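Local coordinates for transcriptional regulator, TetR family (Agrobacterium tumefaciens, PDB 2G7S), which probably acts as a dimeric transcriptional regulator of the TetR family, binding DNA through helix-turn-helix domains and answering an unidentified ligand, at residues 13-21 / 55-66; 101-109 / 166-174. All blocks are in the same frame, centred on the assembly; numbering follows the deposited sequence. Where two conformers were deposited one is given.

Overall arrangement
The two contacts follow each other along an all-helical chain, interaction 1 closing before interaction 2 opens, with their centres about 16 Å apart. Interaction 1 joins helix 6-24 of the DNA-binding part to helix 52-77, the long connector that runs on toward the C-terminal domain. Interaction 2 lies within that second domain, where segment 101-109, leading into helix 105-110, meets the end of helix 154-173. The two are in direct touch: Thr-19 probably hydrogen-bonds His-101, Ile-21 packs on Leu-108 and Val-60 on Leu-109. Helix 105-110 thus brings the C-terminal domain against the DNA-binding part, consistent with a TetR-type regulator that couples ligand to DNA.

Interaction 1: 13-21 / 55-66; sequences ILQCARTLI and LVCKLVSQYRQE
Arg-18 reaches Gln-62 and Glu-66 by running CG anti to its backbone N and then bending at chi3 (-47°), which swings the guanidinium across helix 55-66; Gln-62 extends to meet it. The setting is the DNA-binding part of a TetR-family protein, where the first helix crosses the connecting helix nearly at right angles (-85°) and both pack on helix 31-38 (Cys-16 on Val-37, Leu-55 on Tyr-31), which with helix 42-48 forms the probable helix-turn-helix. Knobs-into-holes packing fills the apolar half. Leu-14 drops between Leu-55, Lys-58, Leu-59 and Gln-62, with CD2 lying 3.7 Å from the backbone N of Leu-59. Leu-59 answers as a knob in return, its CD1 pressed 3.6 Å from CB of Ala-17. At the C-terminal end of segment 13-21, CD1 of Ile-21 touches CG1 of Val-56 at 3.8 Å, while Ile-13 lies crosswise on Leu-55.

In the polar half, NH1 of Arg-18 donates to OE1 of Glu-66 at 3.0 Å in a salt bridge, seconded by a weak bond from NH2 to OE2; the carboxylate is twisted 39° from the guanidinium plane. NH2 also donates to OE1 of Gln-62 at 3.2 Å; two good bonds and one weak one should hold the guanidinium against rotation. Tyr-63 lends its backbone to one guanidinium face, and Arg-18 NH1 meets the edge of its upright ring, 3.7 Å from CD1.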
# COMPACT_ATOMS: atom_id res chain seq x y z
N ILE A 13 7.87 8.88 23.72
CA ILE A 13 7.58 7.49 23.31
C ILE A 13 6.71 7.52 22.08
O ILE A 13 6.99 6.79 21.10
CB ILE A 13 6.90 6.69 24.42
CG1 ILE A 13 7.90 6.50 25.58
CG2 ILE A 13 6.33 5.38 23.90
CD1 ILE A 13 7.17 6.19 26.96
N LEU A 14 5.66 8.37 22.08
CA LEU A 14 4.79 8.37 20.88
C LEU A 14 5.51 8.89 19.63
O LEU A 14 5.29 8.33 18.55
CB LEU A 14 3.56 9.29 21.13
CG LEU A 14 2.54 8.64 22.08
CD1 LEU A 14 1.48 9.68 22.48
CD2 LEU A 14 1.85 7.39 21.50
N GLN A 15 6.32 9.96 19.78
CA GLN A 15 7.13 10.50 18.66
C GLN A 15 7.95 9.33 18.07
O GLN A 15 7.87 8.97 16.87
CB GLN A 15 8.04 11.64 19.18
CG GLN A 15 8.91 12.26 18.09
CD GLN A 15 9.61 13.54 18.48
OE1 GLN A 15 9.09 14.37 19.22
NE2 GLN A 15 10.82 13.72 17.96
N CYS A 16 8.74 8.71 18.92
CA CYS A 16 9.65 7.63 18.51
C CYS A 16 8.89 6.50 17.82
O CYS A 16 9.24 6.07 16.72
CB CYS A 16 10.42 7.10 19.75
SG CYS A 16 11.37 5.64 19.37
N ALA A 17 7.81 6.04 18.45
CA ALA A 17 7.05 4.94 17.88
C ALA A 17 6.46 5.35 16.50
O ALA A 17 6.39 4.51 15.58
CB ALA A 17 5.95 4.56 18.80
N ARG A 18 6.07 6.59 16.37
CA ARG A 18 5.52 7.03 15.04
C ARG A 18 6.63 6.90 13.98
O ARG A 18 6.39 6.39 12.87
CB ARG A 18 5.01 8.44 15.12
CG ARG A 18 4.24 8.67 13.80
CD ARG A 18 3.64 9.92 13.44
NE ARG A 18 2.88 10.52 14.49
CZ ARG A 18 2.26 11.71 14.34
NH1 ARG A 18 2.35 12.34 13.16
NH2 ARG A 18 1.61 12.26 15.38
N THR A 19 7.84 7.38 14.28
CA THR A 19 8.89 7.29 13.28
C THR A 19 9.21 5.84 12.96
O THR A 19 9.36 5.47 11.79
CB THR A 19 10.13 8.02 13.84
OG1 THR A 19 9.75 9.38 14.05
CG2 THR A 19 11.30 7.94 12.90
N LEU A 20 9.23 4.98 13.98
CA LEU A 20 9.56 3.56 13.73
C LEU A 20 8.45 2.87 12.91
O LEU A 20 8.73 2.04 12.05
CB LEU A 20 9.81 2.76 15.05
CG LEU A 20 10.97 3.36 15.92
CD1 LEU A 20 11.05 2.54 17.19
CD2 LEU A 20 12.29 3.30 15.11
N ILE A 21 7.18 3.17 13.23
CA ILE A 21 6.10 2.49 12.57
C ILE A 21 6.04 2.88 11.07
O ILE A 21 5.62 2.04 10.21
CB ILE A 21 4.78 2.72 13.31
CG1 ILE A 21 3.90 1.53 13.33
CG2 ILE A 21 4.22 4.08 13.04
CD1 ILE A 21 2.72 1.61 14.33
N LEU A 55 -0.48 1.72 22.94
CA LEU A 55 0.47 2.72 22.46
C LEU A 55 0.16 3.07 20.99
O LEU A 55 0.10 4.27 20.60
CB LEU A 55 1.86 2.09 22.59
CG LEU A 55 3.01 3.03 22.38
CD1 LEU A 55 4.33 2.39 23.03
CD2 LEU A 55 3.20 3.19 20.97
N VAL A 56 -0.05 2.03 20.19
CA VAL A 56 -0.29 2.31 18.75
C VAL A 56 -1.69 2.95 18.52
O VAL A 56 -1.80 3.85 17.65
CB VAL A 56 -0.07 1.03 17.95
CG1 VAL A 56 -0.44 1.26 16.46
CG2 VAL A 56 1.42 0.61 18.09
N CYS A 57 -2.70 2.58 19.31
CA CYS A 57 -3.96 3.31 19.13
C CYS A 57 -3.77 4.78 19.46
O CYS A 57 -4.33 5.63 18.75
CB CYS A 57 -5.02 2.76 20.08
SG CYS A 57 -5.75 1.20 19.55
N LYS A 58 -3.00 5.08 20.51
CA LYS A 58 -2.77 6.49 20.88
C LYS A 58 -1.98 7.22 19.79
O LYS A 58 -2.19 8.41 19.57
CB LYS A 58 -2.03 6.55 22.21
CG LYS A 58 -2.96 6.12 23.33
CD LYS A 58 -3.92 7.24 23.68
CE LYS A 58 -5.00 6.75 24.65
NZ LYS A 58 -4.49 5.71 25.53
N LEU A 59 -1.00 6.54 19.22
CA LEU A 59 -0.21 7.14 18.16
C LEU A 59 -1.08 7.41 16.96
O LEU A 59 -0.94 8.49 16.34
CB LEU A 59 0.87 6.07 17.82
CG LEU A 59 1.90 6.02 16.75
CD1 LEU A 59 2.84 4.83 17.04
CD2 LEU A 59 1.36 6.09 15.37
N VAL A 60 -1.91 6.43 16.56
CA VAL A 60 -2.73 6.64 15.35
C VAL A 60 -3.77 7.72 15.64
O VAL A 60 -4.03 8.54 14.75
CB VAL A 60 -3.39 5.35 14.92
CG1 VAL A 60 -4.36 5.60 13.81
CG2 VAL A 60 -2.30 4.29 14.52
N SER A 61 -4.39 7.73 16.85
CA SER A 61 -5.39 8.80 17.13
C SER A 61 -4.72 10.20 17.00
O SER A 61 -5.30 11.13 16.38
CB SER A 61 -5.92 8.61 18.57
OG SER A 61 -6.81 9.63 18.87
N GLN A 62 -3.48 10.33 17.47
CA GLN A 62 -2.79 11.65 17.41
C GLN A 62 -2.45 11.94 15.93
O GLN A 62 -2.52 13.11 15.48
CB GLN A 62 -1.48 11.53 18.20
CG GLN A 62 -0.57 12.79 18.17
CD GLN A 62 0.68 12.46 18.97
OE1 GLN A 62 1.60 11.76 18.50
NE2 GLN A 62 0.69 12.90 20.21
N TYR A 63 -2.03 10.91 15.19
CA TYR A 63 -1.66 11.12 13.76
C TYR A 63 -2.93 11.61 13.00
O TYR A 63 -2.86 12.51 12.16
CB TYR A 63 -1.20 9.77 13.15
CG TYR A 63 -1.13 9.86 11.66
CD1 TYR A 63 0.02 10.42 11.05
CD2 TYR A 63 -2.17 9.36 10.85
CE1 TYR A 63 0.10 10.50 9.66
CE2 TYR A 63 -2.06 9.39 9.42
CZ TYR A 63 -0.95 9.99 8.86
OH TYR A 63 -0.79 10.12 7.46
N ARG A 64 -4.07 10.99 13.26
CA ARG A 64 -5.28 11.39 12.57
C ARG A 64 -5.62 12.83 12.97
O ARG A 64 -5.91 13.66 12.10
CB ARG A 64 -6.41 10.46 12.88
CG ARG A 64 -6.18 9.10 12.25
CD ARG A 64 -7.31 8.18 12.73
NE ARG A 64 -8.58 8.67 12.20
CZ ARG A 64 -9.78 8.43 12.75
NH1 ARG A 64 -9.92 7.69 13.87
NH2 ARG A 64 -10.87 8.96 12.18
N GLN A 65 -5.56 13.14 14.26
CA GLN A 65 -5.90 14.52 14.72
C GLN A 65 -5.06 15.52 13.93
O GLN A 65 -5.62 16.52 13.35
CB GLN A 65 -5.67 14.67 16.26
CG GLN A 65 -6.71 14.07 17.17
CD GLN A 65 -6.38 14.32 18.65
OE1 GLN A 65 -5.22 14.13 19.09
NE2 GLN A 65 -7.39 14.73 19.41
N GLU A 66 -3.77 15.25 13.78
CA GLU A 66 -2.88 16.13 13.06
C GLU A 66 -3.24 16.12 11.58
O GLU A 66 -3.15 17.16 10.90
CB GLU A 66 -1.44 15.66 13.25
CG GLU A 66 -0.95 15.92 14.67
CD GLU A 66 0.43 15.26 14.87
OE1 GLU A 66 1.16 14.94 13.89
OE2 GLU A 66 0.78 15.07 16.03

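Interaction 2: 101-109 / 166-174; sequences HPFCVCALL and HGAMLSARA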
# COMPACT_ATOMS: atom_id res chain seq x y z
N HIS A 101 9.11 11.14 7.69
CA HIS A 101 7.78 10.49 7.69
C HIS A 101 7.22 10.44 6.22
O HIS A 101 6.23 11.05 5.90
CB HIS A 101 6.82 11.33 8.54
CG HIS A 101 7.11 11.30 10.04
ND1 HIS A 101 6.28 11.92 10.95
CD2 HIS A 101 8.03 10.63 10.77
CE1 HIS A 101 6.74 11.71 12.18
NE2 HIS A 101 7.82 10.95 12.10
N PRO A 102 7.89 9.71 5.30
CA PRO A 102 7.55 9.68 3.89
C PRO A 102 6.43 8.69 3.56
O PRO A 102 6.29 8.31 2.41
CB PRO A 102 8.86 9.23 3.22
CG PRO A 102 9.39 8.21 4.25
CD PRO A 102 9.11 8.90 5.59
N PHE A 103 5.64 8.28 4.54
CA PHE A 103 4.55 7.34 4.29
C PHE A 103 3.46 7.66 5.32
O PHE A 103 3.80 8.01 6.47
CB PHE A 103 5.02 5.89 4.43
CG PHE A 103 4.36 4.91 3.45
CD1 PHE A 103 5.00 4.50 2.31
CD2 PHE A 103 3.11 4.39 3.72
CE1 PHE A 103 4.43 3.59 1.42
CE2 PHE A 103 2.55 3.45 2.86
CZ PHE A 103 3.18 3.08 1.72
N CYS A 104 2.21 7.49 4.95
CA CYS A 104 1.10 7.67 5.89
C CYS A 104 1.07 6.46 6.87
O CYS A 104 1.09 5.31 6.45
CB CYS A 104 -0.17 7.73 5.05
SG CYS A 104 -1.67 7.65 6.13
N VAL A 105 1.04 6.75 8.18
CA VAL A 105 0.96 5.70 9.20
C VAL A 105 -0.22 4.79 8.93
O VAL A 105 -0.13 3.57 9.10
CB VAL A 105 0.73 6.44 10.57
CG1 VAL A 105 0.29 5.45 11.66
CG2 VAL A 105 1.97 7.23 11.00
N CYS A 106 -1.37 5.40 8.57
CA CYS A 106 -2.59 4.59 8.44
C CYS A 106 -2.54 3.78 7.15
O CYS A 106 -2.98 2.63 7.12
CB CYS A 106 -3.83 5.44 8.48
SG CYS A 106 -4.09 6.05 10.18
N ALA A 107 -2.01 4.35 6.05
CA ALA A 107 -1.93 3.57 4.85
C ALA A 107 -1.02 2.34 5.07
O ALA A 107 -1.25 1.25 4.53
CB ALA A 107 -1.42 4.45 3.68
N LEU A 108 0.09 2.55 5.80
CA LEU A 108 1.01 1.45 6.03
C LEU A 108 0.31 0.38 6.88
O LEU A 108 0.38 -0.81 6.59
CB LEU A 108 2.36 1.98 6.68
CG LEU A 108 3.64 1.12 6.34
CD1 LEU A 108 4.90 1.87 6.73
CD2 LEU A 108 3.68 -0.29 6.84
N LEU A 109 -0.28 0.82 8.00
CA LEU A 109 -0.93 -0.17 8.87
C LEU A 109 -2.05 -0.89 8.12
O LEU A 109 -2.32 -2.04 8.44
CB LEU A 109 -1.49 0.51 10.11
CG LEU A 109 -0.43 0.95 11.13
CD1 LEU A 109 -1.04 1.87 12.19
CD2 LEU A 109 0.24 -0.26 11.86
N HIS A 166 -2.31 6.51 -2.07
CA HIS A 166 -1.67 5.46 -1.30
C HIS A 166 -0.79 4.56 -2.21
O HIS A 166 0.31 4.14 -1.79
CB HIS A 166 -2.72 4.63 -0.63
CG HIS A 166 -3.43 5.38 0.44
ND1 HIS A 166 -4.68 5.01 0.89
CD2 HIS A 166 -3.06 6.46 1.17
CE1 HIS A 166 -5.06 5.85 1.87
NE2 HIS A 166 -4.10 6.75 2.06
N GLY A 167 -1.24 4.32 -3.45
CA GLY A 167 -0.44 3.51 -4.33
C GLY A 167 0.80 4.29 -4.76
O GLY A 167 1.84 3.66 -5.07
N ALA A 168 0.70 5.62 -4.92
CA ALA A 168 1.85 6.42 -5.34
C ALA A 168 2.91 6.49 -4.22
O ALA A 168 4.12 6.47 -4.52
CB ALA A 168 1.37 7.83 -5.70
N MSE A 169 2.48 6.61 -2.95
CA MSE A 169 3.41 6.54 -1.83
C MSE A 169 4.18 5.21 -1.92
O MSE A 169 5.41 5.14 -1.57
CB MSE A 169 2.61 6.53 -0.44
CG MSE A 169 2.09 7.78 -0.03
SE MSE A 169 1.04 7.19 1.58
CE MSE A 169 0.23 9.23 1.62
N LEU A 170 3.47 4.14 -2.24
CA LEU A 170 4.07 2.82 -2.27
C LEU A 170 5.09 2.76 -3.39
O LEU A 170 6.23 2.28 -3.21
CB LEU A 170 2.97 1.76 -2.50
CG LEU A 170 3.43 0.34 -2.33
CD1 LEU A 170 3.75 0.06 -0.86
CD2 LEU A 170 2.38 -0.63 -2.84
N SER A 171 4.73 3.25 -4.60
CA SER A 171 5.72 3.23 -5.71
C SER A 171 6.93 4.10 -5.39
O SER A 171 8.04 3.71 -5.74
CB SER A 171 5.10 3.66 -7.05
OG SER A 171 4.30 2.55 -7.52
N ALA A 172 6.72 5.24 -4.70
CA ALA A 172 7.89 6.11 -4.37
C ALA A 172 8.83 5.33 -3.42
O ALA A 172 10.07 5.40 -3.58
CB ALA A 172 7.41 7.39 -3.75
N ARG A 173 8.24 4.62 -2.47
CA ARG A 173 9.06 3.82 -1.50
C ARG A 173 9.76 2.64 -2.25
O ARG A 173 10.90 2.27 -1.93
CB ARG A 173 8.14 3.34 -0.34
CG ARG A 173 8.87 2.27 0.54
CD ARG A 173 8.16 2.19 1.89
NE ARG A 173 8.55 3.36 2.67
CZ ARG A 173 8.26 3.55 3.99
NH1 ARG A 173 7.48 2.64 4.63
NH2 ARG A 173 8.71 4.60 4.66
N ALA A 174 9.06 2.03 -3.23
CA ALA A 174 9.61 0.86 -4.00
C ALA A 174 10.60 1.26 -5.08
O ALA A 174 11.73 1.59 -4.81
CB ALA A 174 8.46 0.08 -4.63
O HOH W 1 6.92 7.02 0.06
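Phe-103 is the flat piece round which this contact is built: Met-169 lies over one face of its ring, and the guanidinium of Arg-173 approaches from the other side of the ring plane. Met-169, a selenomethionine, presents CB 4.1 Å from the ring centroid as a CH-pi contact, and its extended chain carries SE back over the same face, 4.3 Å from the centroid, in a Met-aromatic arrangement. SE then reaches past the ring to CB of Cys-104 at 3.7 Å. Beside it, CZ of Phe-103 rests on CD1 of Leu-170.

Arg-173 points CG anti to the backbone N (chi1 168°) and bends at chi3, which lays its guanidinium beside the rim of the phenyl group with the two planes 30° apart. CD1 of Phe-103 sits over a guanidinium face, 3.7 Å from NE, whereas CD1 of Leu-108 comes in at the edge, near NH1. Pro-102 CG approaches NH2 obliquely. Earlier on the same helix, the imidazole of His-166 is turned so that the methyl of Ala-107 lies over its face, CB standing 3.9 Å from the ring centroid.

No direct hydrogen bond joins the segments. Water 1 does, its O lying 2.8 Å from Pro-102 O and 2.9 Å from Met-169 O and donating to both. The contact belongs to the C-terminal, probably ligand-binding domain of the TetR fold and borders the dimer interface, where Leu-170 packs on Ala-110 of the second subunit. Phe-103, Leu-108 and Pro-102 flank the guanidinium of Arg-173 and probably limit its movement, while its NH1 is spent on the carbonyl of Ile-22 in helix 6-24 and that of Ser-111 in the second subunit, tying DNA-binding part, C-terminal domain and dimer partner together.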